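Local coordinates for protein acetylene hydratase Ahy (Pelobacter acetylenicus, PDB 2E7Z) that catalyses the hydration of acetylene to acetaldehyde, using a tungsten-bis(molybdopterin guanine dinucleotide) cofactor and a [4Fe-4S] cluster, at residues 421-426 with 689-694; 592-597 with 648-653; 645-648 with 653-656. One frame throughout, in Å; residues are numbered along the deposited sequence.

Contact 1 of 3, residues 421-426 with 689-694; sequences ANQQNA and SGAMLH
Two helix starts meet beside the bound cofactor where the molybdopterin oxidoreductase region touches the dinucleotide-binding region of the enzyme: Gln423, in the first turn of helix 423-431, reaches to Ala691 and Met692 in the short helix 691-694. Its amide nitrogen does the work. NE2 of Gln423 gives a weak hydrogen bond to O of Ala691 at 2.9 Å, bent to 147° at the hydrogen, and a second weak but straighter one to SD of Met692 at 3.4 Å. With CG trans to the backbone nitrogen (chi1 -177°), the extended glutamine reaches across to the other helix, where the CA atoms of Gln423 and Met692 are 7.8 Å apart. Met692 answers by bending at chi2 and chi3, which swings its sulfur toward the amide, while CB of Ala691 packs 3.9 Å from NE2 of Gln423. Each helix start has its N-cap residue: OD1 of Asn422 accepts a weak capping bond from N of Asn425, and Gly690 holds that place in the other helix. The side chain of Gln423 lies about 7 Å from a bound MGD. Around the pair, Gln423 also packs on Ala697, helix 391-400 borders helix 423-431 through Phe395, and Leu693 bonds to the backbone of Lys655 in strand 653-660.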
ATOM      1  N   ALA A 421     -11.867   1.441  -3.983  1.00  8.11           N
ATOM      2  CA  ALA A 421     -13.084   2.138  -3.601  1.00  7.60           C
ATOM      3  C   ALA A 421     -14.255   1.542  -4.396  1.00  8.28           C
ATOM      4  O   ALA A 421     -14.108   0.504  -5.055  1.00  8.78           O
ATOM      5  CB  ALA A 421     -12.935   3.628  -3.853  1.00  8.34           C
ATOM      6  N   ASN A 422     -15.430   2.174  -4.310  1.00  7.57           N
ATOM      7  CA  ASN A 422     -16.563   1.873  -5.190  1.00  7.58           C
ATOM      8  C   ASN A 422     -16.688   0.355  -5.456  1.00  7.55           C
ATOM      9  O   ASN A 422     -16.587  -0.103  -6.605  1.00  7.76           O
ATOM     10  CB  ASN A 422     -16.464   2.701  -6.478  1.00  7.79           C
ATOM     11  CG  ASN A 422     -17.774   2.684  -7.271  1.00  8.75           C
ATOM     12  OD1 ASN A 422     -18.771   2.062  -6.858  1.00  9.21           O
ATOM     13  ND2 ASN A 422     -17.769   3.354  -8.412  1.00  9.36           N
ATOM     14  N   GLN A 423     -16.914  -0.394  -4.383  1.00  7.36           N
ATOM     15  CA  GLN A 423     -16.973  -1.832  -4.454  1.00  7.17           C
ATOM     16  C   GLN A 423     -18.074  -2.307  -5.387  1.00  7.30           C
ATOM     17  O   GLN A 423     -17.930  -3.337  -6.027  1.00  6.86           O
ATOM     18  CB  GLN A 423     -17.157  -2.396  -3.056  1.00  7.52           C
ATOM     19  CG  GLN A 423     -17.168  -3.923  -2.986  1.00  8.23           C
ATOM     20  CD  GLN A 423     -17.022  -4.372  -1.554  1.00  8.41           C
ATOM     21  OE1 GLN A 423     -16.195  -3.833  -0.829  1.00  9.79           O
ATOM     22  NE2 GLN A 423     -17.801  -5.370  -1.149  1.00  8.81           N
ATOM     23  N   GLN A 424     -19.175  -1.565  -5.465  1.00  7.30           N
ATOM     24  CA  GLN A 424     -20.256  -1.963  -6.370  1.00  8.44           C
ATOM     25  C   GLN A 424     -19.744  -1.991  -7.829  1.00  7.24           C
ATOM     26  O   GLN A 424     -20.151  -2.846  -8.627  1.00  7.33           O
ATOM     27  CB  GLN A 424     -21.432  -1.000  -6.201  1.00  9.41           C
ATOM     28  CG  GLN A 424     -21.908  -0.846  -4.786  1.00 13.28           C
ATOM     29  CD  GLN A 424     -21.246   0.287  -3.926  1.00 14.64           C
ATOM     30  OE1 GLN A 424     -20.067   0.702  -4.087  1.00 11.53           O
ATOM     31  NE2 GLN A 424     -22.029   0.764  -2.978  1.00 16.72           N
ATOM     32  N   ASN A 425     -18.895  -1.036  -8.200  1.00  7.62           N
ATOM     33  CA  ASN A 425     -18.407  -0.967  -9.559  1.00  7.96           C
ATOM     34  C   ASN A 425     -17.361  -2.061  -9.785  1.00  7.24           C
ATOM     35  O   ASN A 425     -17.264  -2.610 -10.870  1.00  7.77           O
ATOM     36  CB  ASN A 425     -17.837   0.422  -9.869  1.00  7.64           C
ATOM     37  CG  ASN A 425     -17.688   0.645 -11.317  1.00  8.49           C
ATOM     38  OD1 ASN A 425     -18.611   0.352 -12.097  1.00  9.77           O
ATOM     39  ND2 ASN A 425     -16.530   1.178 -11.709  1.00 10.21           N
ATOM     40  N   ALA A 426     -16.581  -2.384  -8.757  1.00  6.88           N
ATOM     41  CA  ALA A 426     -15.631  -3.469  -8.904  1.00  7.77           C
ATOM     42  C   ALA A 426     -16.397  -4.773  -9.148  1.00  7.07           C
ATOM     43  O   ALA A 426     -15.994  -5.565  -9.991  1.00  6.94           O
ATOM     44  CB  ALA A 426     -14.708  -3.572  -7.708  1.00  7.98           C
ATOM     45  N   SER A 689     -20.194 -13.658   1.094  1.00 10.89           N
ATOM     46  CA  SER A 689     -19.769 -13.940   2.465  1.00 10.80           C
ATOM     47  C   SER A 689     -19.585 -12.634   3.239  1.00 11.27           C
ATOM     48  O   SER A 689     -18.626 -12.471   4.004  1.00 11.43           O
ATOM     49  CB  SER A 689     -18.505 -14.804   2.506  1.00 11.25           C
ATOM     50  OG  SER A 689     -18.683 -15.997   1.767  1.00 12.42           O
ATOM     51  N   GLY A 690     -20.534 -11.718   3.056  1.00 10.52           N
ATOM     52  CA  GLY A 690     -20.538 -10.476   3.814  1.00 11.37           C
ATOM     53  C   GLY A 690     -19.734  -9.319   3.255  1.00 10.51           C
ATOM     54  O   GLY A 690     -19.797  -8.220   3.794  1.00 11.02           O
ATOM     55  N   ALA A 691     -18.983  -9.555   2.180  1.00  9.72           N
ATOM     56  CA  ALA A 691     -18.219  -8.475   1.557  1.00  9.48           C
ATOM     57  C   ALA A 691     -19.081  -7.250   1.261  1.00  9.35           C
ATOM     58  O   ALA A 691     -18.665  -6.127   1.538  1.00  9.80           O
ATOM     59  CB  ALA A 691     -17.635  -8.991   0.271  1.00 10.05           C
ATOM     60  N   MET A 692     -20.263  -7.489   0.684  1.00  9.74           N
ATOM     61  CA  MET A 692     -21.144  -6.401   0.241  1.00 10.12           C
ATOM     62  C   MET A 692     -21.859  -5.722   1.396  1.00 11.21           C
ATOM     63  O   MET A 692     -22.479  -4.682   1.200  1.00 11.56           O
ATOM     64  CB  MET A 692     -22.166  -6.909  -0.793  1.00 11.85           C
ATOM     65  CG  MET A 692     -21.552  -7.619  -2.049  1.00  9.86           C
ATOM     66  SD  MET A 692     -20.364  -6.644  -3.005  1.00 10.69           S
ATOM     67  CE  MET A 692     -21.471  -5.390  -3.699  1.00 13.07           C
ATOM     68  N   LEU A 693     -21.749  -6.302   2.586  1.00 11.73           N
ATOM     69  CA  LEU A 693     -22.406  -5.787   3.795  1.00 11.93           C
ATOM     70  C   LEU A 693     -21.434  -5.107   4.754  1.00 10.79           C
ATOM     71  O   LEU A 693     -21.818  -4.194   5.471  1.00 11.90           O
ATOM     72  CB  LEU A 693     -23.131  -6.926   4.530  1.00 13.23           C
ATOM     73  CG  LEU A 693     -24.424  -7.429   3.885  1.00 16.15           C
ATOM     74  CD1 LEU A 693     -24.952  -8.624   4.678  1.00 19.67           C
ATOM     75  CD2 LEU A 693     -25.477  -6.319   3.800  1.00 19.03           C
ATOM     76  N   HIS A 694     -20.179  -5.547   4.790  1.00 11.18           N
ATOM     77  CA  HIS A 694     -19.286  -5.105   5.868  1.00 11.31           C
ATOM     78  C   HIS A 694     -17.975  -4.438   5.446  1.00 10.74           C
ATOM     79  O   HIS A 694     -17.224  -4.043   6.349  1.00 11.42           O
ATOM     80  CB  HIS A 694     -18.962  -6.266   6.828  1.00 11.87           C
ATOM     81  CG  HIS A 694     -20.166  -6.993   7.307  1.00 13.86           C
ATOM     82  ND1 HIS A 694     -21.108  -6.412   8.132  1.00 14.96           N
ATOM     83  CD2 HIS A 694     -20.576  -8.265   7.098  1.00 14.82           C
ATOM     84  CE1 HIS A 694     -22.055  -7.294   8.398  1.00 15.89           C
ATOM     85  NE2 HIS A 694     -21.753  -8.431   7.795  1.00 18.17           N
TER

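Contact 2 of 3, residues 592-597 with 648-653; sequences KEYPLI and ETTHGR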
ATOM      1  N   LYS A 592     -26.163  18.390   7.677  1.00 19.31           N
ATOM      2  CA  LYS A 592     -27.361  18.242   8.507  1.00 19.72           C
ATOM      3  C   LYS A 592     -27.911  16.820   8.440  1.00 19.73           C
ATOM      4  O   LYS A 592     -28.401  16.307   9.440  1.00 21.13           O
ATOM      5  CB  LYS A 592     -28.442  19.243   8.128  1.00 20.67           C
ATOM      6  CG  LYS A 592     -28.072  20.664   8.472  1.00 22.50           C
ATOM      7  CD  LYS A 592     -29.136  21.622   8.005  1.00 25.33           C
ATOM      8  CE  LYS A 592     -28.617  23.043   8.061  1.00 27.66           C
ATOM      9  NZ  LYS A 592     -29.601  23.986   7.450  1.00 31.36           N
ATOM     10  N   GLU A 593     -27.808  16.189   7.268  1.00 18.70           N
ATOM     11  CA  GLU A 593     -28.301  14.840   7.086  1.00 17.93           C
ATOM     12  C   GLU A 593     -27.220  13.810   7.400  1.00 16.87           C
ATOM     13  O   GLU A 593     -27.524  12.723   7.911  1.00 16.99           O
ATOM     14  CB  GLU A 593     -28.815  14.612   5.654  1.00 18.34           C
ATOM     15  CG  GLU A 593     -29.346  13.180   5.445  1.00 20.64           C
ATOM     16  CD  GLU A 593     -29.928  12.917   4.074  1.00 24.25           C
ATOM     17  OE1 GLU A 593     -30.141  13.878   3.312  1.00 26.34           O
ATOM     18  OE2 GLU A 593     -30.171  11.726   3.768  1.00 25.66           O
ATOM     19  N   TYR A 594     -25.978  14.172   7.066  1.00 16.46           N
ATOM     20  CA  TYR A 594     -24.809  13.308   7.256  1.00 16.22           C
ATOM     21  C   TYR A 594     -23.847  14.051   8.183  1.00 16.66           C
ATOM     22  O   TYR A 594     -22.934  14.721   7.714  1.00 16.55           O
ATOM     23  CB  TYR A 594     -24.115  13.049   5.917  1.00 16.27           C
ATOM     24  CG  TYR A 594     -24.939  12.332   4.878  1.00 15.48           C
ATOM     25  CD1 TYR A 594     -25.737  13.044   3.987  1.00 16.78           C
ATOM     26  CD2 TYR A 594     -24.889  10.945   4.761  1.00 14.73           C
ATOM     27  CE1 TYR A 594     -26.474  12.381   2.981  1.00 16.28           C
ATOM     28  CE2 TYR A 594     -25.631  10.276   3.784  1.00 15.12           C
ATOM     29  CZ  TYR A 594     -26.421  11.002   2.902  1.00 15.60           C
ATOM     30  OH  TYR A 594     -27.138  10.332   1.919  1.00 17.44           O
ATOM     31  N   PRO A 595     -24.090  13.979   9.503  1.00 17.64           N
ATOM     32  CA  PRO A 595     -23.376  14.849  10.443  1.00 18.61           C
ATOM     33  C   PRO A 595     -21.955  14.423  10.810  1.00 18.92           C
ATOM     34  O   PRO A 595     -21.226  15.209  11.443  1.00 20.29           O
ATOM     35  CB  PRO A 595     -24.275  14.829  11.685  1.00 19.01           C
ATOM     36  CG  PRO A 595     -24.997  13.557  11.628  1.00 19.17           C
ATOM     37  CD  PRO A 595     -25.078  13.119  10.176  1.00 17.81           C
ATOM     38  N   LEU A 596     -21.568  13.202  10.427  1.00 18.66           N
ATOM     39  CA  LEU A 596     -20.289  12.623  10.881  1.00 18.42           C
ATOM     40  C   LEU A 596     -19.222  12.704   9.810  1.00 18.11           C
ATOM     41  O   LEU A 596     -19.504  12.399   8.670  1.00 18.91           O
ATOM     42  CB  LEU A 596     -20.473  11.163  11.282  1.00 18.81           C
ATOM     43  CG  LEU A 596     -21.554  10.853  12.323  1.00 19.04           C
ATOM     44  CD1 LEU A 596     -21.890   9.372  12.351  1.00 20.62           C
ATOM     45  CD2 LEU A 596     -21.130  11.337  13.718  1.00 20.97           C
ATOM     46  N   ILE A 597     -18.007  13.114  10.172  1.00 17.75           N
ATOM     47  CA  ILE A 597     -16.857  13.027   9.264  1.00 17.70           C
ATOM     48  C   ILE A 597     -16.296  11.600   9.310  1.00 17.40           C
ATOM     49  O   ILE A 597     -16.056  11.059  10.388  1.00 17.47           O
ATOM     50  CB  ILE A 597     -15.781  14.110   9.601  1.00 18.40           C
ATOM     51  CG1 ILE A 597     -16.247  15.496   9.094  1.00 18.92           C
ATOM     52  CG2 ILE A 597     -14.403  13.745   9.060  1.00 19.14           C
ATOM     53  CD1 ILE A 597     -16.267  15.674   7.567  1.00 20.58           C
ATOM     54  N   GLU A 648     -23.668   5.139   6.673  1.00 12.95           N
ATOM     55  CA  GLU A 648     -24.043   5.427   5.298  1.00 12.52           C
ATOM     56  C   GLU A 648     -23.455   6.762   4.855  1.00 11.83           C
ATOM     57  O   GLU A 648     -23.553   7.778   5.564  1.00 12.41           O
ATOM     58  CB  GLU A 648     -25.577   5.449   5.173  1.00 12.79           C
ATOM     59  CG  GLU A 648     -26.077   5.788   3.763  1.00 12.67           C
ATOM     60  CD  GLU A 648     -27.577   5.617   3.568  1.00 16.08           C
ATOM     61  OE1 GLU A 648     -28.296   5.207   4.502  1.00 16.87           O
ATOM     62  OE2 GLU A 648     -28.052   5.879   2.435  1.00 19.41           O
ATOM     63  N   THR A 649     -22.842   6.765   3.678  1.00 10.79           N
ATOM     64  CA  THR A 649     -22.413   7.989   3.008  1.00 10.87           C
ATOM     65  C   THR A 649     -23.359   8.211   1.831  1.00 10.24           C
ATOM     66  O   THR A 649     -24.248   7.385   1.562  1.00 10.87           O
ATOM     67  CB  THR A 649     -20.998   7.815   2.459  1.00 10.91           C
ATOM     68  OG1 THR A 649     -21.028   6.809   1.428  1.00 11.38           O
ATOM     69  CG2 THR A 649     -20.008   7.424   3.545  1.00 12.43           C
ATOM     70  N   THR A 650     -23.110   9.266   1.060  1.00 10.91           N
ATOM     71  CA  THR A 650     -23.882   9.474  -0.155  1.00 11.18           C
ATOM     72  C   THR A 650     -23.670   8.344  -1.178  1.00 10.96           C
ATOM     73  O   THR A 650     -24.510   8.149  -2.062  1.00 12.53           O
ATOM     74  CB  THR A 650     -23.561  10.817  -0.808  1.00 12.02           C
ATOM     75  OG1 THR A 650     -22.156  10.919  -1.092  1.00 10.88           O
ATOM     76  CG2 THR A 650     -24.026  11.988   0.064  1.00 13.15           C
ATOM     77  N   HIS A 651     -22.575   7.586  -1.047  1.00 10.56           N
ATOM     78  CA  HIS A 651     -22.263   6.521  -2.003  1.00  9.92           C
ATOM     79  C   HIS A 651     -22.905   5.178  -1.660  1.00  9.55           C
ATOM     80  O   HIS A 651     -23.290   4.446  -2.549  1.00 11.03           O
ATOM     81  CB  HIS A 651     -20.760   6.324  -2.101  1.00  9.91           C
ATOM     82  CG  HIS A 651     -20.376   5.491  -3.272  1.00  9.53           C
ATOM     83  ND1 HIS A 651     -20.095   4.141  -3.178  1.00 11.68           N
ATOM     84  CD2 HIS A 651     -20.319   5.809  -4.587  1.00  8.20           C
ATOM     85  CE1 HIS A 651     -19.841   3.672  -4.391  1.00  7.44           C
ATOM     86  NE2 HIS A 651     -19.988   4.658  -5.259  1.00 12.76           N
ATOM     87  N   GLY A 652     -22.971   4.821  -0.382  1.00  9.33           N
ATOM     88  CA  GLY A 652     -23.496   3.521  -0.013  1.00  9.13           C
ATOM     89  C   GLY A 652     -23.424   3.345   1.483  1.00  9.81           C
ATOM     90  O   GLY A 652     -23.132   4.297   2.198  1.00 10.49           O
ATOM     91  N   ARG A 653     -23.667   2.131   1.959  1.00 10.20           N
ATOM     92  CA  ARG A 653     -23.676   1.894   3.410  1.00 10.39           C
ATOM     93  C   ARG A 653     -23.062   0.538   3.747  1.00 10.85           C
ATOM     94  O   ARG A 653     -22.930  -0.322   2.878  1.00 10.80           O
ATOM     95  CB  ARG A 653     -25.103   1.957   3.985  1.00 10.93           C
ATOM     96  CG  ARG A 653     -26.003   0.841   3.514  1.00 11.59           C
ATOM     97  CD  ARG A 653     -27.388   1.002   4.096  1.00 13.93           C
ATOM     98  NE  ARG A 653     -28.188  -0.180   3.812  1.00 12.25           N
ATOM     99  CZ  ARG A 653     -29.449  -0.329   4.212  1.00 14.45           C
ATOM    100  NH1 ARG A 653     -30.034   0.654   4.913  1.00 13.20           N
ATOM    101  NH2 ARG A 653     -30.120  -1.441   3.918  1.00 14.20           N
TER
HETATM  102  O   HOH W   1     -29.140   8.528   2.609  1.00 28.83           O
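Glu648, at the end of strand 644-648, meets the ring of Tyr594 through its backbone: Glu648 O lies in the ring plane, at the edge, 3.5 Å from CD2 of Tyr594. Its carboxylate reaches the same tyrosine through a water, which donates to OE2 of Glu648 and lies 2.8 Å from Tyr594 OH; OE1 of Glu648 is hydrogen-bonded to OH of Tyr725. The phenol end is thus tied to the strand end by solvent. At Thr649 the contact is made by the main chain, whose carbonyl carbon C comes within 3.6 Å of CE2 of Tyr594. The side chain turns away, and OG1 of Thr649 accepts from His651 N at 3.0 Å, closing an ST turn, while its hydroxyl hydrogen-bonds to the carbonyl O of Val699. CG2 of Thr650 then lies over one face of the ring, 4.2 Å from the centroid of Tyr594 and 27° off the normal, a CH-pi contact. With OG1 of Thr650 between the backbone N and the carbonyl carbon (chi1 57°), CG2 falls anti to the carbonyl carbon and over the ring, while OG1 bonds to OE1 of Gln582. The chain returns through His651 and Gly652, where Gly652 O accepts from Thr649 N, and enters strand 653-660 at Arg653. This is the connecting loop of a beta hairpin, flanked by an aromatic side chain from the segment that joins helix 588-593 to strand 596-600.

Contact 3 of 3, residues 645-648 with 653-656; sequences IWVE and RLKL
Four backbone hydrogen bonds join Ile645 to Leu656 and Val647 to Leu654, the hydrogen-bonded pairs of an antiparallel hairpin. The shortest runs from Ile645 N to Leu656 O at 2.8 Å, and the longest, from Leu654 N to Val647 O, measures 3.0 Å with its donor tilted 16° from the carbonyl plane. Between these pairs, CA of Trp646 makes a C-H...O contact with Leu654 O at 3.4 Å.

On the face bearing Trp646, Glu648, Arg653 and Lys655, the guanidinium of Arg653 lies flat on the indole, the planes 9° apart, and its CZ sits 3.6 Å from the centroid of the six-membered ring of Trp646, a cation-pi stack. CG of Arg653 stands between its backbone N and carbonyl carbon (chi1 67°), and from there the extended chain runs across the indole, with CD 3.5 Å from CE3 of Trp646. NH1 of Arg653 is also hydrogen-bonded to OH of Tyr725, a hydroxyl shared with Glu648 OE1. The other indole face receives CB of Lys655, 4.0 Å from the same centroid of Trp646, so the ring is clasped between the two residues. An alanine in place of Trp646 would remove this plate, and the guanidinium of Arg653 would probably be left freer to turn, with CB of Lys655 losing its aromatic partner.

The opposite face is apolar: CB of Val647 meets CD2 of Leu654 at 3.8 Å, and CG2 of Val647 touches CD1 of Leu656. Ile669 and Ile671 of strand 668-671 pack on it. The hairpin is therefore two-sided, with aliphatic groups turned to the domain interior and a stacked cation on the more exposed side.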
ATOM      1  N   ILE A 645     -25.504  -1.178  13.670  1.00 18.41           N
ATOM      2  CA  ILE A 645     -25.914   0.043  13.008  1.00 17.61           C
ATOM      3  C   ILE A 645     -25.573  -0.036  11.520  1.00 16.90           C
ATOM      4  O   ILE A 645     -24.748  -0.859  11.108  1.00 17.38           O
ATOM      5  CB  ILE A 645     -25.232   1.307  13.619  1.00 17.61           C
ATOM      6  CG1 ILE A 645     -23.703   1.238  13.544  1.00 18.37           C
ATOM      7  CG2 ILE A 645     -25.635   1.518  15.083  1.00 17.31           C
ATOM      8  CD1 ILE A 645     -23.023   2.584  13.742  1.00 18.58           C
ATOM      9  N   TRP A 646     -26.203   0.822  10.720  1.00 16.00           N
ATOM     10  CA  TRP A 646     -25.700   1.120   9.393  1.00 15.36           C
ATOM     11  C   TRP A 646     -24.885   2.408   9.458  1.00 15.24           C
ATOM     12  O   TRP A 646     -25.242   3.367  10.154  1.00 15.78           O
ATOM     13  CB  TRP A 646     -26.855   1.315   8.412  1.00 16.01           C
ATOM     14  CG  TRP A 646     -27.652   0.095   8.126  1.00 16.78           C
ATOM     15  CD1 TRP A 646     -28.899  -0.218   8.624  1.00 17.29           C
ATOM     16  CD2 TRP A 646     -27.291  -0.973   7.240  1.00 16.42           C
ATOM     17  NE1 TRP A 646     -29.322  -1.429   8.108  1.00 16.91           N
ATOM     18  CE2 TRP A 646     -28.354  -1.905   7.247  1.00 16.41           C
ATOM     19  CE3 TRP A 646     -26.170  -1.230   6.436  1.00 14.82           C
ATOM     20  CZ2 TRP A 646     -28.323  -3.081   6.481  1.00 15.98           C
ATOM     21  CZ3 TRP A 646     -26.149  -2.393   5.662  1.00 15.51           C
ATOM     22  CH2 TRP A 646     -27.219  -3.308   5.703  1.00 16.10           C
ATOM     23  N   VAL A 647     -23.792   2.444   8.714  1.00 14.06           N
ATOM     24  CA  VAL A 647     -23.068   3.685   8.511  1.00 14.29           C
ATOM     25  C   VAL A 647     -23.174   3.959   7.020  1.00 13.85           C
ATOM     26  O   VAL A 647     -22.830   3.105   6.202  1.00 13.31           O
ATOM     27  CB  VAL A 647     -21.601   3.589   8.972  1.00 14.61           C
ATOM     28  CG1 VAL A 647     -20.872   4.890   8.697  1.00 16.18           C
ATOM     29  CG2 VAL A 647     -21.556   3.230  10.470  1.00 15.82           C
ATOM     30  N   GLU A 648     -23.668   5.139   6.673  1.00 12.95           N
ATOM     31  CA  GLU A 648     -24.043   5.427   5.298  1.00 12.52           C
ATOM     32  C   GLU A 648     -23.455   6.762   4.855  1.00 11.83           C
ATOM     33  O   GLU A 648     -23.553   7.778   5.564  1.00 12.41           O
ATOM     34  CB  GLU A 648     -25.577   5.449   5.173  1.00 12.79           C
ATOM     35  CG  GLU A 648     -26.077   5.788   3.763  1.00 12.67           C
ATOM     36  CD  GLU A 648     -27.577   5.617   3.568  1.00 16.08           C
ATOM     37  OE1 GLU A 648     -28.296   5.207   4.502  1.00 16.87           O
ATOM     38  OE2 GLU A 648     -28.052   5.879   2.435  1.00 19.41           O
ATOM     39  N   ARG A 653     -23.667   2.131   1.959  1.00 10.20           N
ATOM     40  CA  ARG A 653     -23.676   1.894   3.410  1.00 10.39           C
ATOM     41  C   ARG A 653     -23.062   0.538   3.747  1.00 10.85           C
ATOM     42  O   ARG A 653     -22.930  -0.322   2.878  1.00 10.80           O
ATOM     43  CB  ARG A 653     -25.103   1.957   3.985  1.00 10.93           C
ATOM     44  CG  ARG A 653     -26.003   0.841   3.514  1.00 11.59           C
ATOM     45  CD  ARG A 653     -27.388   1.002   4.096  1.00 13.93           C
ATOM     46  NE  ARG A 653     -28.188  -0.180   3.812  1.00 12.25           N
ATOM     47  CZ  ARG A 653     -29.449  -0.329   4.212  1.00 14.45           C
ATOM     48  NH1 ARG A 653     -30.034   0.654   4.913  1.00 13.20           N
ATOM     49  NH2 ARG A 653     -30.120  -1.441   3.918  1.00 14.20           N
ATOM     50  N   LEU A 654     -22.643   0.389   4.999  1.00 11.57           N
ATOM     51  CA  LEU A 654     -22.222  -0.918   5.493  1.00 12.10           C
ATOM     52  C   LEU A 654     -22.750  -1.109   6.904  1.00 12.14           C
ATOM     53  O   LEU A 654     -23.064  -0.128   7.595  1.00 12.79           O
ATOM     54  CB  LEU A 654     -20.701  -1.093   5.501  1.00 12.01           C
ATOM     55  CG  LEU A 654     -19.833  -0.400   6.569  1.00 11.61           C
ATOM     56  CD1 LEU A 654     -18.365  -0.793   6.377  1.00 12.42           C
ATOM     57  CD2 LEU A 654     -19.971   1.123   6.514  1.00 13.44           C
ATOM     58  N   LYS A 655     -22.813  -2.369   7.332  1.00 12.91           N
ATOM     59  CA  LYS A 655     -23.412  -2.756   8.604  1.00 14.27           C
ATOM     60  C   LYS A 655     -22.312  -3.063   9.601  1.00 14.68           C
ATOM     61  O   LYS A 655     -21.406  -3.848   9.299  1.00 15.44           O
ATOM     62  CB  LYS A 655     -24.263  -3.988   8.385  1.00 14.74           C
ATOM     63  CG  LYS A 655     -24.946  -4.502   9.663  1.00 18.27           C
ATOM     64  CD  LYS A 655     -25.774  -5.742   9.418  1.00 20.23           C
ATOM     65  CE  LYS A 655     -26.384  -6.235  10.719  1.00 24.76           C
ATOM     66  NZ  LYS A 655     -27.209  -7.471  10.554  1.00 29.90           N
ATOM     67  N   LEU A 656     -22.401  -2.466  10.788  1.00 15.23           N
ATOM     68  CA  LEU A 656     -21.327  -2.600  11.761  1.00 15.78           C
ATOM     69  C   LEU A 656     -21.846  -2.676  13.182  1.00 16.58           C
ATOM     70  O   LEU A 656     -22.950  -2.222  13.472  1.00 17.76           O
ATOM     71  CB  LEU A 656     -20.387  -1.408  11.655  1.00 16.22           C
ATOM     72  CG  LEU A 656     -19.737  -1.179  10.292  1.00 15.78           C
ATOM     73  CD1 LEU A 656     -19.065   0.168  10.275  1.00 16.25           C
ATOM     74  CD2 LEU A 656     -18.744  -2.294   9.987  1.00 16.13           C
TER

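In the fold
Contacts 2 and 3 belong to one hairpin: contact 3 pairs its strands and contact 2 flanks its connecting loop, with Glu648 and Arg653 common to both. Contact 1 is the buried one, joining two helix starts from far-separated parts of the chain; the other two are only partly buried. It nonetheless meets the hairpin at two places: in strand 653-660, where Leu693 and His694 bond to the backbone of Lys655, and at the loop, where His651 packs on Asn422 and Gln424. The chemistry follows the place: weak amide bonds from one side chain in contact 1, ring packing and a bridging water in contact 2, and regular backbone bonds with a cation-pi stack in contact 3.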